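Local coordinates for protein flavodoxin (Methanosarcina acetivorans C2A, PDB 5WID) that probably transfers electrons as a flavodoxin, carrying a bound flavin mononucleotide as its redox cofactor, at residues A3-L8 with V30-I35; E26-D31 with L133-A138. All coordinates share one frame; numbering follows the deposited sequence.

Contact 1: residues A3-L8 with V30-I35; sequences AIVVYL and VDVQVI. With ACT (acetate ion), chain F.
Two groups of the strand 31-35 grip the carbonyl oxygen of Val5: the amide of Ile35 donates a hydrogen bond (N to Val5 O 2.9 Å), and the CA-H of Val34 adds a weaker contact. Around this oxygen runs a regular parallel ladder. Ala3 N bonds to Asp31 O, Gln33 N returns to Ala3 O, and Val5 N meets Gln33 O in an almost straight bond (173° at the hydrogen). Between these segments the last bond, Tyr7 N to Ile35 O, is longer and more bent (3.2 Å, 142°); Tyr7 then pairs on with Phe37.

On one face of the sheet Ile4 lies alongside Gln33, its CD1 3.7 Å from Gln33 OE1, and slants across Ile35, where CD1 meets CG2 at 3.8 Å. Gln33 NE2 bonds to the Glu44 carboxylate and its OE1 to Lys2 NZ. On the other face Val5 CG2 touches Val32 CG2 at 4.0 Å.

Tyr7 holds CG between its backbone N and carbonyl carbon (chi1 62°), which brings the ring against the end of the neighbouring strand, its CE1 3.4 Å from Ile35 C and 3.8 Å from Val34 CG1, both oblique to the ring. The side chain also touches Lys15 and Ala18 of helix 13-27. Its hydroxyl donates to OXT of an acetate, probably from the crystallisation liquor (Tyr7 OH to OXT 2.6 Å), at the ring edge. Exchanging Tyr7 for an alanine would probably open a gap beside Val34 and the Ile35 carbonyl and leave the acetate without its donor.

Odd-numbered residues of 3-8 thus bond to 31-35, while Ile4 and Val6 bond to strand 50-58, so backbone bonds hold 3-8 as an inner strand between two parallel neighbours.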
ATOM      1  N   ALA A   3       7.416   7.957   3.734  1.00 18.87           N
ATOM      2  CA  ALA A   3       6.548   6.832   3.433  1.00 17.58           C
ATOM      3  C   ALA A   3       6.543   6.601   1.931  1.00 17.83           C
ATOM      4  O   ALA A   3       6.774   7.524   1.144  1.00 20.25           O
ATOM      5  CB  ALA A   3       5.112   7.072   3.915  1.00 17.87           C
ATOM      6  N   ILE A   4       6.262   5.369   1.532  1.00 14.53           N
ATOM      7  CA  ILE A   4       6.135   5.039   0.121  1.00 12.51           C
ATOM      8  C   ILE A   4       4.839   4.259  -0.067  1.00 14.74           C
ATOM      9  O   ILE A   4       4.508   3.391   0.746  1.00 15.23           O
ATOM     10  CB  ILE A   4       7.369   4.266  -0.392  1.00 20.24           C
ATOM     11  CG1 ILE A   4       7.272   3.987  -1.888  1.00 25.32           C
ATOM     12  CG2 ILE A   4       7.588   2.974   0.366  1.00 22.67           C
ATOM     13  CD1 ILE A   4       8.650   4.019  -2.548  1.00 25.99           C
ATOM     14  N   VAL A   5       4.073   4.627  -1.092  1.00 11.17           N
ATOM     15  CA  VAL A   5       2.811   3.965  -1.429  1.00 10.89           C
ATOM     16  C   VAL A   5       3.017   3.323  -2.797  1.00 14.12           C
ATOM     17  O   VAL A   5       3.138   4.031  -3.804  1.00 14.68           O
ATOM     18  CB  VAL A   5       1.623   4.936  -1.451  1.00 12.81           C
ATOM     19  CG1 VAL A   5       0.322   4.163  -1.718  1.00 11.49           C
ATOM     20  CG2 VAL A   5       1.541   5.764  -0.144  1.00 13.28           C
ATOM     21  N   VAL A   6       3.088   1.992  -2.829  1.00 12.46           N
ATOM     22  CA  VAL A   6       3.440   1.225  -4.025  1.00 13.29           C
ATOM     23  C   VAL A   6       2.199   0.481  -4.487  1.00 15.11           C
ATOM     24  O   VAL A   6       1.507  -0.121  -3.662  1.00 15.69           O
ATOM     25  CB  VAL A   6       4.567   0.214  -3.729  1.00 14.30           C
ATOM     26  CG1 VAL A   6       4.941  -0.572  -5.011  1.00 14.44           C
ATOM     27  CG2 VAL A   6       5.768   0.903  -3.111  1.00 18.85           C
ATOM     28  N   TYR A   7       1.936   0.473  -5.797  1.00 14.18           N
ATOM     29  CA  TYR A   7       0.682  -0.130  -6.255  1.00 12.68           C
ATOM     30  C   TYR A   7       0.845  -0.818  -7.608  1.00 13.30           C
ATOM     31  O   TYR A   7       1.744  -0.509  -8.399  1.00 12.91           O
ATOM     32  CB  TYR A   7      -0.450   0.918  -6.346  1.00 11.37           C
ATOM     33  CG  TYR A   7      -0.137   2.005  -7.337  1.00 12.33           C
ATOM     34  CD1 TYR A   7       0.607   3.122  -6.964  1.00 14.98           C
ATOM     35  CD2 TYR A   7      -0.537   1.892  -8.665  1.00 14.17           C
ATOM     36  CE1 TYR A   7       0.929   4.105  -7.888  1.00 17.70           C
ATOM     37  CE2 TYR A   7      -0.213   2.868  -9.598  1.00 14.69           C
ATOM     38  CZ  TYR A   7       0.520   3.972  -9.201  1.00 18.17           C
ATOM     39  OH  TYR A   7       0.844   4.954 -10.116  1.00 19.31           O
ATOM     40  N   LEU A   8      -0.058  -1.769  -7.849  1.00 11.92           N
ATOM     41  CA  LEU A   8      -0.323  -2.330  -9.167  1.00 11.35           C
ATOM     42  C   LEU A   8      -1.766  -2.007  -9.512  1.00  9.31           C
ATOM     43  O   LEU A   8      -2.663  -2.232  -8.691  1.00 12.86           O
ATOM     44  CB  LEU A   8      -0.113  -3.849  -9.196  1.00 12.98           C
ATOM     45  CG  LEU A   8      -0.250  -4.514 -10.575  1.00 10.74           C
ATOM     46  CD1 LEU A   8       0.666  -5.745 -10.688  1.00 10.82           C
ATOM     47  CD2 LEU A   8      -1.709  -4.918 -10.843  1.00 14.95           C
ATOM     48  N   VAL A  30       4.449  14.471   6.253  1.00 23.51           N
ATOM     49  CA  VAL A  30       5.378  13.361   6.112  1.00 26.79           C
ATOM     50  C   VAL A  30       5.689  13.226   4.629  1.00 28.72           C
ATOM     51  O   VAL A  30       4.777  13.283   3.798  1.00 23.21           O
ATOM     52  CB  VAL A  30       4.792  12.062   6.694  1.00 23.27           C
ATOM     53  CG1 VAL A  30       5.620  10.858   6.294  1.00 22.44           C
ATOM     54  CG2 VAL A  30       4.695  12.175   8.216  1.00 27.28           C
ATOM     55  N   ASP A  31       6.976  13.111   4.298  1.00 22.02           N
ATOM     56  CA  ASP A  31       7.377  12.941   2.907  1.00 22.12           C
ATOM     57  C   ASP A  31       6.825  11.631   2.366  1.00 19.18           C
ATOM     58  O   ASP A  31       6.790  10.617   3.070  1.00 22.33           O
ATOM     59  CB  ASP A  31       8.901  12.949   2.782  1.00 25.45           C
ATOM     60  CG  ASP A  31       9.502  14.306   3.075  1.00 41.79           C
ATOM     61  OD1 ASP A  31       8.820  15.324   2.833  1.00 41.53           O
ATOM     62  OD2 ASP A  31      10.659  14.352   3.541  1.00 44.00           O
ATOM     63  N   VAL A  32       6.380  11.648   1.112  1.00 18.75           N
ATOM     64  CA  VAL A  32       5.774  10.454   0.533  1.00 19.19           C
ATOM     65  C   VAL A  32       6.033  10.436  -0.963  1.00 20.95           C
ATOM     66  O   VAL A  32       6.130  11.479  -1.615  1.00 20.09           O
ATOM     67  CB  VAL A  32       4.258  10.383   0.844  1.00 21.33           C
ATOM     68  CG1 VAL A  32       3.532  11.555   0.228  1.00 27.57           C
ATOM     69  CG2 VAL A  32       3.657   9.065   0.356  1.00 18.37           C
ATOM     70  N   GLN A  33       6.169   9.239  -1.509  1.00 16.48           N
ATOM     71  CA  GLN A  33       6.084   9.081  -2.949  1.00 21.24           C
ATOM     72  C   GLN A  33       5.092   7.974  -3.253  1.00 20.18           C
ATOM     73  O   GLN A  33       5.057   6.947  -2.569  1.00 17.25           O
ATOM     74  CB  GLN A  33       7.470   8.841  -3.589  1.00 32.49           C
ATOM     75  CG  GLN A  33       7.917   7.435  -3.861  1.00 42.79           C
ATOM     76  CD  GLN A  33       9.399   7.398  -4.236  1.00 50.53           C
ATOM     77  OE1 GLN A  33      10.266   7.225  -3.376  1.00 50.90           O
ATOM     78  NE2 GLN A  33       9.692   7.586  -5.521  1.00 40.67           N
ATOM     79  N   VAL A  34       4.234   8.238  -4.229  1.00 17.10           N
ATOM     80  CA  VAL A  34       3.231   7.292  -4.697  1.00 13.81           C
ATOM     81  C   VAL A  34       3.737   6.790  -6.035  1.00 13.59           C
ATOM     82  O   VAL A  34       3.970   7.593  -6.950  1.00 16.60           O
ATOM     83  CB  VAL A  34       1.850   7.954  -4.830  1.00 15.54           C
ATOM     84  CG1 VAL A  34       0.833   6.963  -5.400  1.00 15.05           C
ATOM     85  CG2 VAL A  34       1.407   8.498  -3.468  1.00 14.78           C
ATOM     86  N   ILE A  35       3.959   5.488  -6.144  1.00 13.74           N
ATOM     87  CA  ILE A  35       4.728   4.980  -7.275  1.00 12.91           C
ATOM     88  C   ILE A  35       4.257   3.580  -7.637  1.00 15.43           C
ATOM     89  O   ILE A  35       3.976   2.745  -6.772  1.00 14.05           O
ATOM     90  CB  ILE A  35       6.241   5.029  -6.960  1.00 15.79           C
ATOM     91  CG1 ILE A  35       7.073   4.661  -8.185  1.00 17.20           C
ATOM     92  CG2 ILE A  35       6.580   4.177  -5.747  1.00 15.42           C
ATOM     93  CD1 ILE A  35       8.528   5.086  -8.045  1.00 18.70           C
TER
HETATM   94  C   ACT F 203       1.738   4.486 -13.312  1.00 29.53           C
HETATM   95  O   ACT F 203       2.010   3.725 -14.279  1.00 32.17           O
HETATM   96  OXT ACT F 203       0.790   4.164 -12.544  1.00 29.55           O
HETATM   97  CH3 ACT F 203       2.503   5.741 -13.093  1.00 23.44           C

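Contact 2: residues E26-D31 with L133-A138; sequences ESKNVD and LGIDIA
Apolar contacts join Lys28 and Val30 to Ala138 of the helix 124-143. The methyl of Ala138 meets Lys28 CB at 3.5 Å and Val30 CG2 at 3.8 Å, so one small side chain touches two residues of the loop that follows the helix 13-27. A turn earlier, Ile135 CG2 lies 4.0 Å from Lys28 CG, and these two side chains run aslant one another. Lys28 sets CG beside its backbone N (chi1 -59°) and then bends twice; its aliphatic part, rather than its ammonium group, makes these contacts. The Lys28 side chain also touches Glu139 of the same helix as Ala138.

Polar atoms take a lesser share, and no hydrogen bond spans the two segments. Ser27 OG rests 3.6 Å from Ile135 CG1 in a plain van der Waals contact, while its hydrogen bond goes to Gly24 O within its own helix. Beyond the segment, Lys142 bonds to the carbonyl of Lys28, adding a polar link between the same elements. The turn itself is closed by Asn29 N on Glu26 O at 2.9 Å.

Nearby, Ile137 packs on Ile21 and Ile25 as well as on strand 50-58. The first and last helices therefore lie side by side on one face of the central sheet, as in the flavodoxin-like doubly wound alpha/beta fold.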
ATOM      1  N   GLU A  26       0.765  13.265   2.853  1.00 17.59           N
ATOM      2  CA  GLU A  26       1.251  14.635   2.636  1.00 22.55           C
ATOM      3  C   GLU A  26       0.600  15.621   3.593  1.00 27.52           C
ATOM      4  O   GLU A  26       1.252  16.558   4.076  1.00 25.56           O
ATOM      5  CB  GLU A  26       0.961  15.095   1.203  1.00 28.02           C
ATOM      6  CG  GLU A  26       1.871  14.553   0.135  1.00 36.69           C
ATOM      7  CD  GLU A  26       1.353  14.831  -1.274  1.00 39.26           C
ATOM      8  OE1 GLU A  26       0.282  15.466  -1.418  1.00 41.09           O
ATOM      9  OE2 GLU A  26       2.017  14.400  -2.239  1.00 42.22           O
ATOM     10  N   SER A  27      -0.704  15.459   3.837  1.00 20.75           N
ATOM     11  CA  SER A  27      -1.452  16.424   4.634  1.00 25.71           C
ATOM     12  C   SER A  27      -0.929  16.531   6.061  1.00 25.73           C
ATOM     13  O   SER A  27      -1.226  17.518   6.746  1.00 25.85           O
ATOM     14  CB  SER A  27      -2.943  16.069   4.643  1.00 24.48           C
ATOM     15  OG  SER A  27      -3.238  15.012   5.546  1.00 22.44           O
ATOM     16  N   LYS A  28      -0.156  15.547   6.521  1.00 23.13           N
ATOM     17  CA  LYS A  28       0.425  15.568   7.856  1.00 26.85           C
ATOM     18  C   LYS A  28       1.919  15.861   7.825  1.00 27.39           C
ATOM     19  O   LYS A  28       2.621  15.592   8.805  1.00 30.09           O
ATOM     20  CB  LYS A  28       0.148  14.246   8.575  1.00 24.20           C
ATOM     21  CG  LYS A  28      -1.330  13.911   8.719  1.00 22.96           C
ATOM     22  CD  LYS A  28      -2.143  15.122   9.124  1.00 32.25           C
ATOM     23  CE  LYS A  28      -2.252  15.227  10.622  1.00 40.25           C
ATOM     24  NZ  LYS A  28      -3.301  16.199  11.034  1.00 46.88           N
ATOM     25  N   ASN A  29       2.420  16.373   6.699  1.00 26.94           N
ATOM     26  CA  ASN A  29       3.815  16.796   6.554  1.00 32.20           C
ATOM     27  C   ASN A  29       4.803  15.647   6.754  1.00 31.17           C
ATOM     28  O   ASN A  29       5.878  15.815   7.334  1.00 29.47           O
ATOM     29  CB  ASN A  29       4.131  17.957   7.494  1.00 40.46           C
ATOM     30  CG  ASN A  29       3.715  19.280   6.910  1.00 62.42           C
ATOM     31  OD1 ASN A  29       2.640  19.796   7.219  1.00 67.14           O
ATOM     32  ND2 ASN A  29       4.551  19.828   6.034  1.00 72.57           N
ATOM     33  N   VAL A  30       4.449  14.471   6.253  1.00 23.51           N
ATOM     34  CA  VAL A  30       5.378  13.361   6.112  1.00 26.79           C
ATOM     35  C   VAL A  30       5.689  13.226   4.629  1.00 28.72           C
ATOM     36  O   VAL A  30       4.777  13.283   3.798  1.00 23.21           O
ATOM     37  CB  VAL A  30       4.792  12.062   6.694  1.00 23.27           C
ATOM     38  CG1 VAL A  30       5.620  10.858   6.294  1.00 22.44           C
ATOM     39  CG2 VAL A  30       4.695  12.175   8.216  1.00 27.28           C
ATOM     40  N   ASP A  31       6.976  13.111   4.298  1.00 22.02           N
ATOM     41  CA  ASP A  31       7.377  12.941   2.907  1.00 22.12           C
ATOM     42  C   ASP A  31       6.825  11.631   2.366  1.00 19.18           C
ATOM     43  O   ASP A  31       6.790  10.617   3.070  1.00 22.33           O
ATOM     44  CB  ASP A  31       8.901  12.949   2.782  1.00 25.45           C
ATOM     45  CG  ASP A  31       9.502  14.306   3.075  1.00 41.79           C
ATOM     46  OD1 ASP A  31       8.820  15.324   2.833  1.00 41.53           O
ATOM     47  OD2 ASP A  31      10.659  14.352   3.541  1.00 44.00           O
ATOM     48  N   LEU A 133      -6.649   6.617   5.681  1.00 13.40           N
ATOM     49  CA  LEU A 133      -5.574   5.644   5.875  1.00 11.73           C
ATOM     50  C   LEU A 133      -4.208   6.318   5.779  1.00 13.23           C
ATOM     51  O   LEU A 133      -3.309   6.029   6.577  1.00 13.55           O
ATOM     52  CB  LEU A 133      -5.695   4.491   4.863  1.00 11.02           C
ATOM     53  CG  LEU A 133      -4.539   3.481   4.897  1.00 13.39           C
ATOM     54  CD1 LEU A 133      -4.408   2.800   6.271  1.00 16.74           C
ATOM     55  CD2 LEU A 133      -4.728   2.431   3.800  1.00 13.82           C
ATOM     56  N   GLY A 134      -4.048   7.257   4.841  1.00 12.45           N
ATOM     57  CA  GLY A 134      -2.779   7.959   4.715  1.00 15.10           C
ATOM     58  C   GLY A 134      -2.482   8.848   5.910  1.00 17.62           C
ATOM     59  O   GLY A 134      -1.349   8.880   6.401  1.00 15.40           O
ATOM     60  N   ILE A 135      -3.496   9.565   6.410  1.00 14.92           N
ATOM     61  CA  ILE A 135      -3.315  10.340   7.640  1.00 15.55           C
ATOM     62  C   ILE A 135      -2.851   9.425   8.764  1.00 17.51           C
ATOM     63  O   ILE A 135      -1.903   9.744   9.496  1.00 17.97           O
ATOM     64  CB  ILE A 135      -4.616  11.074   8.025  1.00 15.43           C
ATOM     65  CG1 ILE A 135      -4.925  12.192   7.021  1.00 18.31           C
ATOM     66  CG2 ILE A 135      -4.513  11.639   9.452  1.00 17.84           C
ATOM     67  CD1 ILE A 135      -6.364  12.733   7.126  1.00 19.14           C
ATOM     68  N   ASP A 136      -3.509   8.266   8.910  1.00 12.98           N
ATOM     69  CA  ASP A 136      -3.136   7.333   9.970  1.00 16.97           C
ATOM     70  C   ASP A 136      -1.700   6.850   9.801  1.00 16.36           C
ATOM     71  O   ASP A 136      -0.968   6.709  10.787  1.00 16.16           O
ATOM     72  CB  ASP A 136      -4.088   6.130  10.003  1.00 13.49           C
ATOM     73  CG  ASP A 136      -5.504   6.485  10.448  1.00 16.77           C
ATOM     74  OD1 ASP A 136      -5.730   7.587  11.006  1.00 18.60           O
ATOM     75  OD2 ASP A 136      -6.400   5.634  10.237  1.00 20.24           O
ATOM     76  N   ILE A 137      -1.288   6.561   8.563  1.00 13.55           N
ATOM     77  CA  ILE A 137       0.094   6.141   8.319  1.00 14.12           C
ATOM     78  C   ILE A 137       1.063   7.233   8.754  1.00 18.54           C
ATOM     79  O   ILE A 137       2.066   6.970   9.430  1.00 17.53           O
ATOM     80  CB  ILE A 137       0.299   5.778   6.838  1.00 12.65           C
ATOM     81  CG1 ILE A 137      -0.465   4.501   6.469  1.00 12.85           C
ATOM     82  CG2 ILE A 137       1.791   5.582   6.549  1.00 16.31           C
ATOM     83  CD1 ILE A 137      -0.507   4.263   4.942  1.00 12.74           C
ATOM     84  N   ALA A 138       0.783   8.477   8.366  1.00 18.11           N
ATOM     85  CA  ALA A 138       1.660   9.579   8.747  1.00 19.76           C
ATOM     86  C   ALA A 138       1.750   9.717  10.264  1.00 20.75           C
ATOM     87  O   ALA A 138       2.838   9.931  10.813  1.00 20.71           O
ATOM     88  CB  ALA A 138       1.165  10.880   8.113  1.00 17.16           C
TER

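Contacts 1 and 2 share Val30 and Asp31, where the chain leaves the helix 13-27 and enters the strand 31-36 of the first beta-alpha-beta unit. Their centres are 11 Å apart, and they also touch directly, Val32 CG1 lying 3.4 Å from Glu26 CG. Val30 joins the two: CG1 faces the start of strand 3-8, and CG2 faces the C-terminal helix. The flavin is at the other end of contact 1: the bound flavin mononucleotide lies about 7 Å from the Tyr7 side chain, and that side chain is about 4 Å from those of Ser9 and Thr14, which bind FMN. Contact 2 lies away from that site, at the far end of the helix 13-27.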